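Local coordinates for uncharacterized protein CGL0972 (Corynebacterium glutamicum, PDB 2VQG) that probably forms an anion-selective channel as a small all-helical porin, and binds zinc ions through acidic side chains, at residues G38-N41 with R42-A45; I63-W66 with N67-A71. All coordinates share one frame; numbering follows the deposited sequence. Where two conformers were deposited one is given.

Contact 1: G38-N41 with R42-A45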
# COMPACT_ATOMS: atom_id res chain seq x y z
N GLY A 38 12.06 7.34 0.96
CA GLY A 38 12.80 6.63 2.01
C GLY A 38 11.86 5.84 2.90
O GLY A 38 12.19 5.49 4.03
N GLN A 39 10.67 5.56 2.37
CA GLN A 39 9.66 4.89 3.12
C GLN A 39 9.95 3.40 3.15
O GLN A 39 10.36 2.81 2.15
CB GLN A 39 8.30 5.16 2.47
CG GLN A 39 7.13 5.07 3.38
CD GLN A 39 5.83 5.35 2.65
OE1 GLN A 39 5.78 5.27 1.42
NE2 GLN A 39 4.78 5.69 3.40
N TYR A 40 9.74 2.80 4.32
CA TYR A 40 9.78 1.35 4.47
C TYR A 40 8.44 0.76 4.12
O TYR A 40 7.42 1.45 4.20
CB TYR A 40 10.14 0.99 5.90
CG TYR A 40 11.60 1.25 6.19
CD1 TYR A 40 12.58 0.40 5.69
CD2 TYR A 40 12.00 2.34 6.96
CE1 TYR A 40 13.92 0.63 5.92
CE2 TYR A 40 13.35 2.58 7.21
CZ TYR A 40 14.31 1.72 6.69
OH TYR A 40 15.66 1.93 6.93
N ASN A 41 8.44 -0.53 3.76
CA ASN A 41 7.20 -1.27 3.50
C ASN A 41 6.17 -1.03 4.61
O ASN A 41 5.03 -0.60 4.35
CB ASN A 41 7.52 -2.77 3.33
CG ASN A 41 6.27 -3.64 3.15
OD1 ASN A 41 5.30 -3.53 3.92
ND2 ASN A 41 6.30 -4.52 2.16
N ARG A 42 6.58 -1.26 5.86
CA ARG A 42 5.69 -1.12 7.01
C ARG A 42 5.00 0.24 7.08
O ARG A 42 3.81 0.33 7.40
CB ARG A 42 6.46 -1.40 8.31
CG ARG A 42 5.57 -1.73 9.49
CD ARG A 42 6.36 -1.87 10.79
NE ARG A 42 6.87 -3.22 11.03
CZ ARG A 42 8.16 -3.58 11.00
NH1 ARG A 42 9.10 -2.68 10.73
NH2 ARG A 42 8.52 -4.84 11.25
N GLU A 43 5.76 1.30 6.80
CA GLU A 43 5.25 2.68 6.84
C GLU A 43 4.19 2.94 5.77
O GLU A 43 3.16 3.56 6.04
CB GLU A 43 6.39 3.68 6.65
CG GLU A 43 7.42 3.65 7.79
CD GLU A 43 8.59 4.61 7.57
OE1 GLU A 43 8.99 4.85 6.41
OE2 GLU A 43 9.10 5.11 8.60
N LEU A 44 4.46 2.46 4.56
CA LEU A 44 3.44 2.56 3.51
C LEU A 44 2.16 1.81 3.89
O LEU A 44 1.05 2.32 3.68
CB LEU A 44 3.99 2.06 2.15
CG LEU A 44 2.98 1.98 0.99
CD1 LEU A 44 2.32 3.33 0.71
CD2 LEU A 44 3.65 1.46 -0.29
N ALA A 45 2.30 0.58 4.39
CA ALA A 45 1.14 -0.22 4.77
C ALA A 45 0.32 0.54 5.81
O ALA A 45 -0.91 0.58 5.73
CB ALA A 45 1.56 -1.57 5.31
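The ring of Y40 and the carboxylate of E43 meet obliquely, their planes 64° apart, with CD2 of Y40 lying 4.0 Å from OE1 of E43; elsewhere the ring makes a cation-pi contact with K85. The Q39 amide is turned 54° from the same carboxylate. The Q39 side chain crosses that of L44 at about a right angle, and its NE2 lies 3.4 Å from L44 CA. With CG opposite the backbone N (chi1 -154°) and the chain extended beyond it, Q39 carries its amide alongside the first turn, where NE2 bonds V34 O and OE1 accepts from E36 N. E43 reaches back toward the start of the helix: its OE1 accepts a nearly straight hydrogen bond from Y40 N at 3.0 Å, approached from above the carboxylate plane. One turn of backbone follows, L44 N to Y40 O at 3.1 Å and A45 N to N41 O at 3.0 Å. N41 turns its amide toward helix 61-80, where ND2 donates to Q79 OE1 and D76 OD1. At the start of helix 41-52 the E43 side chain thus caps the N-H of the N-cap residue Y40, one of the two bonds of a capping box; the other, from an N-cap side chain, is absent with tyrosine there.

Contact 2: I63-W66 with N67-A71. With ZN (zinc ion), chain P; ZN (zinc ion), chain L.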
# COMPACT_ATOMS: atom_id res chain seq x y z
N ILE A 63 -13.87 -5.84 9.07
CA ILE A 63 -13.58 -4.81 8.06
C ILE A 63 -12.27 -4.09 8.42
O ILE A 63 -11.45 -3.82 7.53
CB ILE A 63 -14.77 -3.83 7.89
CG1 ILE A 63 -16.09 -4.57 7.65
CG2 ILE A 63 -14.49 -2.81 6.75
CD1 ILE A 63 -16.14 -5.52 6.44
N GLY A 64 -12.07 -3.79 9.71
CA GLY A 64 -10.79 -3.27 10.17
C GLY A 64 -9.66 -4.20 9.76
O GLY A 64 -8.59 -3.76 9.28
N ASP A 65 -9.87 -5.50 9.93
CA ASP A 65 -8.86 -6.48 9.58
C ASP A 65 -8.61 -6.54 8.07
O ASP A 65 -7.46 -6.60 7.63
CB ASP A 65 -9.24 -7.87 10.09
CG ASP A 65 -8.20 -8.91 9.75
OD1 ASP A 65 -7.03 -8.72 10.14
OD2 ASP A 65 -8.54 -9.89 9.07
N TRP A 66 -9.69 -6.51 7.30
CA TRP A 66 -9.60 -6.48 5.82
C TRP A 66 -8.78 -5.26 5.39
O TRP A 66 -7.87 -5.38 4.55
CB TRP A 66 -10.99 -6.42 5.21
CG TRP A 66 -11.02 -6.56 3.73
CD1 TRP A 66 -11.30 -7.70 3.03
CD2 TRP A 66 -10.80 -5.53 2.77
NE1 TRP A 66 -11.24 -7.44 1.67
CE2 TRP A 66 -10.95 -6.11 1.49
CE3 TRP A 66 -10.49 -4.16 2.86
CZ2 TRP A 66 -10.78 -5.37 0.30
CZ3 TRP A 66 -10.32 -3.43 1.68
CH2 TRP A 66 -10.49 -4.04 0.42
N ASN A 67 -9.07 -4.09 5.98
CA ASN A 67 -8.30 -2.88 5.70
C ASN A 67 -6.79 -3.10 5.91
O ASN A 67 -5.99 -2.81 5.01
CB ASN A 67 -8.82 -1.72 6.56
CG ASN A 67 -8.07 -0.42 6.36
OD1 ASN A 67 -7.76 0.00 5.22
ND2 ASN A 67 -7.83 0.28 7.46
N GLU A 68 -6.40 -3.61 7.08
CA GLU A 68 -4.99 -3.84 7.41
C GLU A 68 -4.36 -4.83 6.45
O GLU A 68 -3.27 -4.59 5.91
CB GLU A 68 -4.82 -4.33 8.86
CG GLU A 68 -5.24 -3.32 9.91
CD GLU A 68 -4.34 -2.09 9.99
OE1 GLU A 68 -3.14 -2.16 9.63
OE2 GLU A 68 -4.84 -1.05 10.45
N ASP A 69 -5.06 -5.94 6.23
CA ASP A 69 -4.55 -7.00 5.34
C ASP A 69 -4.34 -6.54 3.90
O ASP A 69 -3.34 -6.89 3.28
CB ASP A 69 -5.46 -8.21 5.35
CG ASP A 69 -5.45 -8.92 6.67
OD1 ASP A 69 -4.50 -8.71 7.46
OD2 ASP A 69 -6.41 -9.69 6.92
N GLN A 70 -5.30 -5.78 3.37
CA GLN A 70 -5.17 -5.26 2.01
C GLN A 70 -4.12 -4.15 1.92
O GLN A 70 -3.40 -4.08 0.91
CB GLN A 70 -6.51 -4.83 1.44
CG GLN A 70 -7.50 -6.00 1.31
CD GLN A 70 -6.99 -7.14 0.43
OE1 GLN A 70 -6.37 -6.92 -0.61
NE2 GLN A 70 -7.28 -8.37 0.84
N ALA A 71 -3.98 -3.35 2.98
CA ALA A 71 -2.92 -2.34 3.03
C ALA A 71 -1.55 -3.04 2.99
O ALA A 71 -0.64 -2.63 2.24
CB ALA A 71 -3.05 -1.49 4.29
ZN ZN P . -5.65 -10.15 9.28
ZN ZN L . -7.30 -11.26 7.88
O HOH W 1 -8.32 -0.65 10.15
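D65 and D69, one helical turn apart, hold two zinc ions between their carboxylates. The zinc of chain P takes D65 OD1 at 2.2 Å and both oxygens of D69, OD1 at 2.6 Å and OD2 at 2.5 Å, a long bidentate grip. The zinc of chain L is bound by D65 OD2 at 2.2 Å and D69 OD2 at 2.0 Å. The D65 carboxylate therefore bridges the metals with one oxygen each, whereas OD2 of D69 serves both. The first torsions differ: CG of D65 lies opposite its backbone N and that of D69 opposite its carbonyl carbon, which brings the groups together. The cations probably offset the repulsion expected between D65 OD2 and D69 OD2.

The aromatic contact is a CH-pi interaction. Q70 CG sits over one face of the W66 indole, 3.4 Å from the centroid of the six-membered ring and only 9° off its normal. The Q70 amide plane stands 33° from that of the ring.

Backbone hydrogen bonds from N67, E68, D69 and Q70 to the carbonyls four residues earlier keep the helix regular. A water donates to G64 O and accepts from N67 ND2 at 2.9 Å, and ND2 also bonds A49 O.

Within helix 61-80, E68 and A71 pack on helix 41-52, while I63 and N67 lie against helix 55-59.

In the fold
Contact 1 closes before contact 2 opens along the chain, and their centres lie about 16 Å apart. The first marks the start of helix 41-52; the second occupies the early part of helix 61-80, with the short helix 55-59 between them in sequence. The two helices pack on each other, and the contacts themselves meet where A45 O approaches A71 CB at 3.3 Å. Further along helix 61-80, A75 and A78 receive L44, and A75 also touches N41 and A45, so alanines of helix 61-80 form the seat for this end of helix 41-52. Contact 1 thus belongs to the partly buried helix junction, whereas contact 2 places its zinc-binding carboxylates on the surface of the same all-helical fold.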